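Local coordinates for putative diflavin flavoprotein A 3 (Synechocystis sp., PDB 6H0C) that probably passes electrons from NADH to oxygen, reducing it to water, this chain being the flavodiiron core of a longer modular protein, at residues Ala255-Leu260 / Ile304-Gly309; Val12-Phe17 / Arg140-Thr145. All coordinates share one frame; numbering follows the deposited sequence.

Contact 1 (Ala255-Leu260 / Ile304-Gly309); sequences ALNVAL and IGKSAG
Asn257, on strand 257-262, an inner strand of the sheet, meets residues Lys306 to Ala308 with both its backbone and its side chain, and illustrates how a strand receives its parallel neighbour as that chain leaves a helix. Its CB lies 4.1 Å from the carbonyl O of Lys306. With CG anti to the backbone N (chi1 171°), the amide extends alongside them: OD1 passes 3.6 Å from Ser307 CB, while ND2 lies 3.8 Å from Lys306 CE. The two polar atoms of the amide are both engaged. OD1 accepts from a water that in turn accepts from Lys306 NZ, whereas ND2 and Lys306 NZ are each hydrogen-bonded to Thr288 on strand 286-291, so one threonine hydroxyl and one water join the lysine to the asparagine. A second water donates to Lys306 O and is weakly held by Asn257 N.

Beside these polar contacts the backbones join. Ala308 N donates to Asn257 O at 2.8 Å. Two residues along the strand, Ala259 N donates to Gly309 O at 3.0 Å, with a CA-H...O contact from Val258 CA to the same oxygen, as Val258 and Gly309 form a parallel bridge. Apolar tips close the flanks: Leu256 CD2 touches Ala308 CB, and Ala259 CB meets Ile304 CD1 at 4.0 Å. The Ser307 hydroxyl, 3.9 Å from Ala259 CB, is taken up by Gln340.

Strand 257-262 thus lies between strands 286-291 and 309-313 in the parallel sheet of the flavodoxin-like domain. Helix 297-306 delivers the chain into strand 309-313 on the side of Ala259 and Ile304, while helix 382-404 packs against Leu256, Val258 and Ala308.

Contact 2 (Val12-Phe17 / Arg140-Thr145); sequences VDTTVF and RGHELT
Asp13 overlaps the imidazole edge of His142, its CB 3.5 Å from NE2, and spreads its two carboxylate oxygens between that ring and the guanidinium of Arg140. It illustrates how one acidic side chain in a tight turn can clasp a distant loop. OD2 accepts from His142 NE2 at 2.7 Å, a short bond with an N-H...O angle of 159°. The oxygen uses its anti lone pair and lies near the imidazole plane, although the carboxylate itself is turned 67° against the ring. OD1 takes the salt bridge from Arg140 NH2 at 3.0 Å. Here too the acceptor sits at the edge of the flat donor group, close to the guanidinium plane, but the arginine approaches OD1 from well above the carboxylate plane. The Arg140 chain bends at chi2 and chi3, which folds the guanidinium back to the aspartate.

The other ring nitrogen of His142, ND1, is hydrogen-bonded to Asp162 on strand 158-162. With a carboxylate at each nitrogen the rotation of the ring is fixed, and the imidazole would probably be favoured in its protonated form. Its CE1 edge is also 3.3 Å from Val12 O, which accepts from Thr14 OG1 at 2.8 Å, the hydroxyl standing above the carbonyl plane. Val12 CG2 adds a looser touch to CE1 at 4.1 Å, and Ile44 of strand 37-45 packs on both Thr14 and His142.

His142 is the centre of an inverse gamma turn leading into strand 143-148, and Asp13 lies in the connection between strands 4-11 and 14-21. Their hydrogen bond, a His-carboxylate pair, links the two mixed sheets that form the sandwich of the metallo-beta-lactamase-like fold, at the N-terminal ends of strands 14-21 and 143-148.

Overall arrangement
From the N terminus the chain first passes through contact 2: the turn after strand 4-11 is met by residues 140-145, closing a loop of 122 residues that holds most of the first sheet and the start of the second. The chain then finishes the metallo-beta-lactamase-like part and runs through helix 237-253 into the flavodoxin-like part. There contact 1 closes a much shorter loop of 43 residues, containing helix 268-281, strand 286-291 and most of helix 297-306. The loops follow in series, neither nested nor crossed. Their centres lie 43 Å apart, on opposite sides of the chain's centre: contact 2 joins two sheets, contact 1 neighbouring strands of one.

Contact 1 (Ala255-Leu260 / Ile304-Gly309)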
# COMPACT_ATOMS: atom_id res chain seq x y z
N ALA A 255 -1.26 22.59 9.11
CA ALA A 255 -2.35 23.23 9.84
C ALA A 255 -3.70 22.60 9.54
O ALA A 255 -4.56 22.51 10.42
CB ALA A 255 -2.39 24.71 9.53
N LEU A 256 -3.88 22.18 8.30
CA LEU A 256 -5.16 21.65 7.88
C LEU A 256 -5.06 20.16 7.55
O LEU A 256 -4.00 19.68 7.15
CB LEU A 256 -5.68 22.44 6.68
CG LEU A 256 -6.07 23.89 7.01
CD1 LEU A 256 -6.47 24.65 5.76
CD2 LEU A 256 -7.20 23.95 8.05
N ASN A 257 -6.16 19.45 7.76
CA ASN A 257 -6.19 18.01 7.52
C ASN A 257 -7.50 17.59 6.85
O ASN A 257 -8.57 18.12 7.16
CB ASN A 257 -6.00 17.25 8.83
CG ASN A 257 -6.23 15.76 8.67
OD1 ASN A 257 -7.37 15.31 8.56
ND2 ASN A 257 -5.15 14.97 8.69
N VAL A 258 -7.40 16.63 5.93
CA VAL A 258 -8.59 16.09 5.28
C VAL A 258 -8.74 14.62 5.62
O VAL A 258 -7.78 13.86 5.48
CB VAL A 258 -8.54 16.24 3.74
CG1 VAL A 258 -9.69 15.47 3.09
CG2 VAL A 258 -8.56 17.71 3.34
N ALA A 259 -9.93 14.23 6.06
CA ALA A 259 -10.26 12.82 6.26
C ALA A 259 -10.76 12.24 4.94
O ALA A 259 -11.78 12.69 4.40
CB ALA A 259 -11.31 12.66 7.34
N LEU A 260 -10.03 11.28 4.40
CA LEU A 260 -10.34 10.71 3.10
C LEU A 260 -10.78 9.28 3.30
O LEU A 260 -9.95 8.39 3.50
CB LEU A 260 -9.14 10.79 2.16
CG LEU A 260 -9.18 10.03 0.84
CD1 LEU A 260 -10.31 10.52 -0.02
CD2 LEU A 260 -7.85 10.19 0.11
N ILE A 304 -12.45 12.46 11.76
CA ILE A 304 -13.45 13.51 11.54
C ILE A 304 -13.33 14.61 12.60
O ILE A 304 -13.55 15.80 12.32
CB ILE A 304 -14.88 12.93 11.55
CG1 ILE A 304 -15.11 12.04 10.32
CG2 ILE A 304 -15.91 14.06 11.57
CD1 ILE A 304 -14.90 12.75 8.99
N GLY A 305 -12.96 14.22 13.81
CA GLY A 305 -12.76 15.15 14.90
C GLY A 305 -11.61 16.13 14.68
O GLY A 305 -11.63 17.23 15.24
N LYS A 306 -10.61 15.76 13.88
CA LYS A 306 -9.49 16.67 13.65
C LYS A 306 -9.43 17.24 12.21
O LYS A 306 -8.55 18.04 11.90
CB LYS A 306 -8.16 15.98 14.01
CG LYS A 306 -7.52 15.15 12.91
CD LYS A 306 -6.25 14.45 13.43
CE LYS A 306 -5.45 13.77 12.30
NZ LYS A 306 -6.20 12.68 11.62
N SER A 307 -10.37 16.85 11.35
CA SER A 307 -10.29 17.28 9.95
C SER A 307 -11.02 18.59 9.68
O SER A 307 -11.97 18.95 10.39
CB SER A 307 -10.84 16.19 9.02
OG SER A 307 -12.23 15.96 9.26
N ALA A 308 -10.58 19.29 8.64
CA ALA A 308 -11.22 20.52 8.19
C ALA A 308 -12.18 20.20 7.05
O ALA A 308 -13.09 20.97 6.74
CB ALA A 308 -10.17 21.54 7.74
N GLY A 309 -11.95 19.05 6.42
CA GLY A 309 -12.83 18.56 5.37
C GLY A 309 -12.78 17.05 5.36
O GLY A 309 -11.86 16.46 5.93
O HOH W 1 -7.67 20.21 10.08
O HOH W 2 -8.26 13.31 10.02

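Contact 2 (Val12-Phe17 / Arg140-Thr145)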
# COMPACT_ATOMS: atom_id res chain seq x y z
N VAL A 12 24.08 -14.18 3.26
CA VAL A 12 24.20 -15.63 3.42
C VAL A 12 22.83 -16.29 3.28
O VAL A 12 21.85 -15.86 3.90
CB VAL A 12 24.82 -16.05 4.78
CG1 VAL A 12 26.28 -15.67 4.81
CG2 VAL A 12 24.08 -15.41 5.94
N ASP A 13 22.77 -17.32 2.44
CA ASP A 13 21.55 -18.09 2.20
C ASP A 13 20.43 -17.26 1.57
O ASP A 13 19.30 -17.73 1.45
CB ASP A 13 21.06 -18.71 3.51
CG ASP A 13 22.13 -19.52 4.21
OD1 ASP A 13 22.76 -20.38 3.55
OD2 ASP A 13 22.36 -19.28 5.42
N THR A 14 20.74 -16.04 1.15
CA THR A 14 19.68 -15.13 0.72
C THR A 14 19.87 -14.59 -0.69
O THR A 14 20.93 -14.06 -1.04
CB THR A 14 19.57 -13.93 1.68
OG1 THR A 14 19.58 -14.39 3.04
CG2 THR A 14 18.29 -13.15 1.40
N THR A 15 18.81 -14.71 -1.48
CA THR A 15 18.82 -14.27 -2.86
C THR A 15 17.63 -13.35 -3.15
O THR A 15 16.53 -13.59 -2.64
CB THR A 15 18.76 -15.48 -3.81
OG1 THR A 15 19.78 -16.42 -3.43
CG2 THR A 15 18.97 -15.04 -5.26
N VAL A 16 17.85 -12.31 -3.95
CA VAL A 16 16.73 -11.50 -4.43
C VAL A 16 16.38 -11.83 -5.89
O VAL A 16 17.25 -12.08 -6.73
CB VAL A 16 17.01 -9.99 -4.32
CG1 VAL A 16 18.11 -9.57 -5.27
CG2 VAL A 16 15.74 -9.20 -4.61
N PHE A 17 15.09 -11.85 -6.17
CA PHE A 17 14.58 -11.99 -7.53
C PHE A 17 13.83 -10.71 -7.85
O PHE A 17 12.72 -10.51 -7.36
CB PHE A 17 13.63 -13.20 -7.66
CG PHE A 17 14.30 -14.53 -7.49
CD1 PHE A 17 14.50 -15.35 -8.59
CD2 PHE A 17 14.71 -14.98 -6.24
CE1 PHE A 17 15.12 -16.60 -8.45
CE2 PHE A 17 15.33 -16.21 -6.09
CZ PHE A 17 15.53 -17.03 -7.21
N ARG A 140 20.21 -22.22 10.90
CA ARG A 140 21.44 -21.52 10.52
C ARG A 140 21.44 -20.04 10.95
O ARG A 140 22.09 -19.20 10.31
CB ARG A 140 21.66 -21.64 9.01
CG ARG A 140 22.54 -22.82 8.62
CD ARG A 140 21.93 -23.70 7.54
NE ARG A 140 22.22 -23.19 6.20
CZ ARG A 140 22.12 -23.92 5.09
NH1 ARG A 140 21.76 -25.19 5.15
NH2 ARG A 140 22.39 -23.36 3.92
N GLY A 141 20.73 -19.74 12.03
CA GLY A 141 20.73 -18.40 12.59
C GLY A 141 19.65 -17.48 12.03
O GLY A 141 19.49 -16.35 12.51
N HIS A 142 18.93 -17.94 11.01
CA HIS A 142 17.84 -17.17 10.42
C HIS A 142 16.57 -17.35 11.25
O HIS A 142 15.60 -17.96 10.79
CB HIS A 142 17.57 -17.59 8.97
CG HIS A 142 18.77 -17.48 8.06
ND1 HIS A 142 19.08 -16.33 7.37
CD2 HIS A 142 19.73 -18.38 7.74
CE1 HIS A 142 20.18 -16.53 6.66
NE2 HIS A 142 20.59 -17.77 6.86
N GLU A 143 16.59 -16.85 12.49
CA GLU A 143 15.36 -16.88 13.27
C GLU A 143 14.64 -15.57 13.07
O GLU A 143 14.95 -14.56 13.71
CB GLU A 143 15.61 -17.14 14.75
CG GLU A 143 14.29 -17.46 15.46
CD GLU A 143 14.46 -17.82 16.92
OE1 GLU A 143 15.61 -17.81 17.41
OE2 GLU A 143 13.44 -18.12 17.57
N LEU A 144 13.68 -15.60 12.16
CA LEU A 144 12.94 -14.42 11.76
C LEU A 144 12.05 -13.91 12.89
O LEU A 144 11.46 -14.69 13.62
CB LEU A 144 12.09 -14.73 10.52
CG LEU A 144 12.82 -15.41 9.37
CD1 LEU A 144 11.85 -15.68 8.21
CD2 LEU A 144 14.03 -14.59 8.90
N THR A 145 11.97 -12.58 13.01
CA THR A 145 11.00 -11.94 13.89
C THR A 145 10.03 -11.11 13.04
O THR A 145 10.45 -10.41 12.11
CB THR A 145 11.68 -11.05 14.95
OG1 THR A 145 12.44 -11.88 15.83
CG2 THR A 145 10.65 -10.30 15.77